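Local atomic coordinates of ER-derived vesicles protein ERV41 (Saccharomyces cerevisiae, PDB entry 3ZLC), a protein that is a constituent of COPII-coated vesicles leaving the endoplasmic reticulum and is required for efficient transport of a subset of secretory proteins to the Golgi. Residues V20-T30 and K153-G164. Residues are numbered along the deposited sequence; the frame is centred on the assembly and turned at random.
Sequences VQINMDIYVNT and KFNHVINEFSFG
Asn23 reaches across to Ser162 and Gly164 and spends both hydrogens of its amide there: ND2 donates to Ser162 OG at 2.8 Å and to Gly164 O at 2.9 Å, both acceptors lying close to the amide plane. Ser162 OG donates in turn to Glu160 OE2, on the anti side and 28° out of the carboxylate plane. The other end of the Asn23 amide, OD1, accepts from Ser122 and from a water that also reaches Gly164 O, which fixes the flip of the group. A leucine in its place would probably leave Ser162 OG and Gly164 O without their amide donor and Ser122 without its acceptor.

Farther along, a classic beta bulge sets Asn159 and Glu160 together opposite Asp25, whose carbonyl O accepts from both backbone nitrogens. The bulge also brings Asn159 ND2 to Asp25 OD1, 2.9 Å away and above the carboxylate plane, while the same nitrogen sits 3.2 Å over one face of the Tyr27 ring, toward its rim. Ring and amide planes stand 71° apart. Beside it, Val157 CB packs against Tyr27 CD2.

The opposite face of the sheet is largely apolar. Phe161 lies alongside Ile22, its CG swung away from the backbone N (chi1 -170°), and Ile22 CG2 is 3.6 Å from CE1 of the ring. Ile22 CG1 packs against Phe163 CE2. Where the strands give way to loop, Asn155 ND2 binds Asn29 OD1 on a lone pair, 3.0 Å away; Asn29 ND2 donates to the carbonyls of Asn115 and Glu113, and Asn155 OD1 accepts from Asn181 N.

The two antiparallel strands are central in a six-stranded mixed sheet of the lumenal domain, with strand 117-126 pairing on the far side of 19-28. Their largely apolar face packs onto the second sheet, where Phe161 stacks on Phe236 of strand 233-240 and Phe163 touches strand 188-200.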
loop_
_atom_site.group_PDB
_atom_site.type_symbol
_atom_site.label_atom_id
_atom_site.label_comp_id
_atom_site.label_asym_id
_atom_site.label_seq_id
_atom_site.Cartn_x
_atom_site.Cartn_y
_atom_site.Cartn_z
ATOM N N VAL A 20 8.449 -12.400 5.830
ATOM C CA VAL A 20 8.933 -11.107 5.355
ATOM C C VAL A 20 8.080 -10.012 5.987
ATOM O O VAL A 20 6.894 -10.233 6.260
ATOM C CB VAL A 20 8.873 -11.020 3.810
ATOM C CG1 VAL A 20 7.413 -11.062 3.317
ATOM C CG2 VAL A 20 9.598 -9.760 3.302
ATOM N N GLN A 21 8.676 -8.853 6.267
ATOM C CA GLN A 21 7.899 -7.695 6.736
ATOM C C GLN A 21 7.326 -6.915 5.562
ATOM O O GLN A 21 8.047 -6.605 4.615
ATOM C CB GLN A 21 8.781 -6.736 7.555
ATOM C CG GLN A 21 9.394 -7.370 8.790
ATOM C CD GLN A 21 8.386 -7.513 9.905
ATOM O OE1 GLN A 21 8.313 -8.541 10.576
ATOM N NE2 GLN A 21 7.600 -6.471 10.111
ATOM N N ILE A 22 6.035 -6.591 5.623
ATOM C CA ILE A 22 5.468 -5.636 4.676
ATOM C C ILE A 22 5.404 -4.285 5.365
ATOM O O ILE A 22 4.777 -4.147 6.427
ATOM C CB ILE A 22 4.062 -6.050 4.197
ATOM C CG1 ILE A 22 4.134 -7.392 3.462
ATOM C CG2 ILE A 22 3.492 -4.991 3.266
ATOM C CD1 ILE A 22 2.782 -7.876 2.883
ATOM N N ASN A 23 6.066 -3.289 4.778
ATOM C CA ASN A 23 6.133 -1.962 5.386
ATOM C C ASN A 23 5.207 -1.041 4.619
ATOM O O ASN A 23 5.277 -0.966 3.392
ATOM C CB ASN A 23 7.556 -1.404 5.337
ATOM C CG ASN A 23 8.598 -2.431 5.709
ATOM O OD1 ASN A 23 8.630 -2.919 6.849
ATOM N ND2 ASN A 23 9.472 -2.760 4.756
ATOM N N MET A 24 4.349 -0.319 5.333
ATOM C CA MET A 24 3.308 0.474 4.691
ATOM C C MET A 24 3.146 1.845 5.357
ATOM O O MET A 24 3.202 1.956 6.575
ATOM C CB MET A 24 1.985 -0.295 4.757
ATOM C CG MET A 24 1.006 0.062 3.671
ATOM S SD MET A 24 -0.605 -0.737 3.844
ATOM C CE MET A 24 -0.503 -1.295 5.549
ATOM N N ASP A 25 2.922 2.873 4.554
ATOM C CA ASP A 25 2.607 4.183 5.081
ATOM C C ASP A 25 1.703 4.749 4.013
ATOM O O ASP A 25 2.146 5.027 2.898
ATOM C CB ASP A 25 3.868 5.033 5.255
ATOM C CG ASP A 25 3.568 6.359 5.949
ATOM O OD1 ASP A 25 2.660 7.088 5.478
ATOM O OD2 ASP A 25 4.193 6.646 6.980
ATOM N N ILE A 26 0.410 4.830 4.319
ATOM C CA ILE A 26 -0.613 5.186 3.331
ATOM C C ILE A 26 -1.600 6.196 3.938
ATOM O O ILE A 26 -1.852 6.145 5.144
ATOM C CB ILE A 26 -1.362 3.897 2.881
ATOM C CG1 ILE A 26 -0.365 2.926 2.232
ATOM C CG2 ILE A 26 -2.500 4.196 1.904
ATOM C CD1 ILE A 26 -0.980 1.648 1.751
ATOM N N TYR A 27 -2.144 7.102 3.119
ATOM C CA TYR A 27 -3.238 7.967 3.564
ATOM C C TYR A 27 -4.453 7.429 2.827
ATOM O O TYR A 27 -4.381 7.186 1.628
ATOM C CB TYR A 27 -3.027 9.428 3.140
ATOM C CG TYR A 27 -1.775 10.111 3.671
ATOM C CD1 TYR A 27 -1.168 9.703 4.858
ATOM C CD2 TYR A 27 -1.203 11.165 2.976
ATOM C CE1 TYR A 27 -0.020 10.350 5.340
ATOM C CE2 TYR A 27 -0.065 11.812 3.440
ATOM C CZ TYR A 27 0.526 11.399 4.619
ATOM O OH TYR A 27 1.657 12.046 5.082
ATOM N N VAL A 28 -5.554 7.222 3.537
ATOM C CA VAL A 28 -6.817 6.805 2.910
ATOM C C VAL A 28 -7.844 7.908 3.156
ATOM O O VAL A 28 -7.910 8.445 4.262
ATOM C CB VAL A 28 -7.353 5.483 3.525
ATOM C CG1 VAL A 28 -8.663 5.066 2.850
ATOM C CG2 VAL A 28 -6.315 4.356 3.375
ATOM N N ASN A 29 -8.641 8.238 2.136
ATOM C CA ASN A 29 -9.638 9.327 2.209
ATOM C C ASN A 29 -10.905 8.897 2.957
ATOM O O ASN A 29 -12.018 9.302 2.608
ATOM C CB ASN A 29 -9.972 9.774 0.771
ATOM C CG ASN A 29 -10.668 11.130 0.676
ATOM O OD1 ASN A 29 -11.019 11.543 -0.430
ATOM N ND2 ASN A 29 -10.859 11.834 1.809
ATOM N N THR A 30 -10.721 8.106 4.015
ATOM C CA THR A 30 -11.817 7.665 4.892
ATOM C C THR A 30 -11.334 7.698 6.346
ATOM O O THR A 30 -10.152 7.432 6.616
ATOM C CB THR A 30 -12.256 6.221 4.541
ATOM O OG1 THR A 30 -12.658 6.157 3.159
ATOM C CG2 THR A 30 -13.412 5.759 5.436
ATOM N N LYS A 153 -14.446 6.558 0.901
ATOM C CA LYS A 153 -13.750 7.061 -0.270
ATOM C C LYS A 153 -12.379 6.425 -0.287
ATOM O O LYS A 153 -11.611 6.589 0.666
ATOM C CB LYS A 153 -13.617 8.584 -0.212
ATOM C CG LYS A 153 -14.932 9.344 -0.295
ATOM C CD LYS A 153 -14.707 10.791 -0.708
ATOM C CE LYS A 153 -14.532 11.694 0.491
ATOM N NZ LYS A 153 -15.788 11.795 1.283
ATOM N N PHE A 154 -12.065 5.695 -1.354
ATOM C CA PHE A 154 -10.794 4.973 -1.396
ATOM C C PHE A 154 -9.688 5.656 -2.200
ATOM O O PHE A 154 -8.690 5.024 -2.563
ATOM C CB PHE A 154 -11.014 3.510 -1.811
ATOM C CG PHE A 154 -11.760 2.710 -0.768
ATOM C CD1 PHE A 154 -11.142 2.363 0.427
ATOM C CD2 PHE A 154 -13.085 2.331 -0.970
ATOM C CE1 PHE A 154 -11.833 1.634 1.409
ATOM C CE2 PHE A 154 -13.782 1.603 -0.001
ATOM C CZ PHE A 154 -13.156 1.256 1.190
ATOM N N ASN A 155 -9.847 6.954 -2.446
ATOM C CA ASN A 155 -8.707 7.779 -2.842
ATOM C C ASN A 155 -7.593 7.518 -1.834
ATOM O O ASN A 155 -7.847 7.348 -0.645
ATOM C CB ASN A 155 -9.080 9.269 -2.830
ATOM C CG ASN A 155 -10.304 9.565 -3.668
ATOM O OD1 ASN A 155 -10.398 9.133 -4.814
ATOM N ND2 ASN A 155 -11.259 10.286 -3.093
ATOM N N HIS A 156 -6.351 7.448 -2.293
ATOM C CA HIS A 156 -5.297 7.114 -1.348
ATOM C C HIS A 156 -3.952 7.627 -1.813
ATOM O O HIS A 156 -3.759 7.923 -2.999
ATOM C CB HIS A 156 -5.240 5.595 -1.112
ATOM C CG HIS A 156 -4.957 4.803 -2.350
ATOM N ND1 HIS A 156 -5.937 4.479 -3.261
ATOM C CD2 HIS A 156 -3.803 4.269 -2.833
ATOM C CE1 HIS A 156 -5.405 3.780 -4.253
ATOM N NE2 HIS A 156 -4.114 3.637 -4.015
ATOM N N VAL A 157 -3.041 7.767 -0.855
ATOM C CA VAL A 157 -1.665 8.152 -1.137
ATOM C C VAL A 157 -0.803 7.066 -0.556
ATOM O O VAL A 157 -0.958 6.718 0.613
ATOM C CB VAL A 157 -1.285 9.452 -0.408
ATOM C CG1 VAL A 157 0.227 9.712 -0.540
ATOM C CG2 VAL A 157 -2.084 10.621 -0.980
ATOM N N ILE A 158 0.101 6.514 -1.354
ATOM C CA ILE A 158 1.016 5.524 -0.807
ATOM C C ILE A 158 2.350 6.221 -0.610
ATOM O O ILE A 158 3.037 6.528 -1.590
ATOM C CB ILE A 158 1.196 4.315 -1.777
ATOM C CG1 ILE A 158 -0.141 3.574 -1.945
ATOM C CG2 ILE A 158 2.255 3.346 -1.229
ATOM C CD1 ILE A 158 -0.204 2.637 -3.178
ATOM N N ASN A 159 2.720 6.488 0.639
ATOM C CA ASN A 159 4.019 7.104 0.891
ATOM C C ASN A 159 5.099 6.037 0.864
ATOM O O ASN A 159 6.188 6.261 0.320
ATOM C CB ASN A 159 4.028 7.855 2.228
ATOM C CG ASN A 159 2.985 8.931 2.277
ATOM O OD1 ASN A 159 2.975 9.818 1.419
ATOM N ND2 ASN A 159 2.060 8.841 3.253
ATOM N N GLU A 160 4.781 4.876 1.430
ATOM C CA GLU A 160 5.673 3.713 1.371
ATOM C C GLU A 160 4.891 2.422 1.229
ATOM O O GLU A 160 3.832 2.257 1.844
ATOM C CB GLU A 160 6.545 3.605 2.640
ATOM C CG GLU A 160 7.545 2.419 2.533
ATOM C CD GLU A 160 8.366 2.191 3.796
ATOM O OE1 GLU A 160 8.127 2.894 4.803
ATOM O OE2 GLU A 160 9.243 1.290 3.777
ATOM N N PHE A 161 5.425 1.506 0.420
ATOM C CA PHE A 161 4.971 0.123 0.405
ATOM C C PHE A 161 6.169 -0.721 -0.024
ATOM O O PHE A 161 6.589 -0.660 -1.178
ATOM C CB PHE A 161 3.806 -0.085 -0.564
ATOM C CG PHE A 161 3.171 -1.428 -0.423
ATOM C CD1 PHE A 161 2.352 -1.699 0.665
ATOM C CD2 PHE A 161 3.416 -2.436 -1.352
ATOM C CE1 PHE A 161 1.767 -2.947 0.826
ATOM C CE2 PHE A 161 2.838 -3.683 -1.199
ATOM C CZ PHE A 161 2.017 -3.943 -0.107
ATOM N N SER A 162 6.746 -1.466 0.912
ATOM C CA SER A 162 8.002 -2.173 0.651
ATOM C C SER A 162 7.985 -3.507 1.381
ATOM O O SER A 162 7.125 -3.739 2.257
ATOM C CB SER A 162 9.204 -1.334 1.110
ATOM O OG SER A 162 9.169 -1.141 2.515
ATOM N N PHE A 163 8.927 -4.372 1.011
ATOM C CA PHE A 163 9.058 -5.717 1.580
ATOM C C PHE A 163 10.447 -5.854 2.144
ATOM O O PHE A 163 11.445 -5.629 1.426
ATOM C CB PHE A 163 8.901 -6.774 0.481
ATOM C CG PHE A 163 7.538 -6.789 -0.145
ATOM C CD1 PHE A 163 7.229 -5.931 -1.188
ATOM C CD2 PHE A 163 6.549 -7.638 0.341
ATOM C CE1 PHE A 163 5.959 -5.929 -1.766
ATOM C CE2 PHE A 163 5.264 -7.649 -0.233
ATOM C CZ PHE A 163 4.977 -6.790 -1.285
ATOM N N GLY A 164 10.531 -6.229 3.417
ATOM C CA GLY A 164 11.822 -6.510 4.024
ATOM C C GLY A 164 12.478 -5.292 4.656
ATOM O O GLY A 164 11.796 -4.378 5.134
HETATM O O HOH W 1 10.804 -4.024 8.132
HETATM O O HOH W 2 -14.556 9.691 3.199
#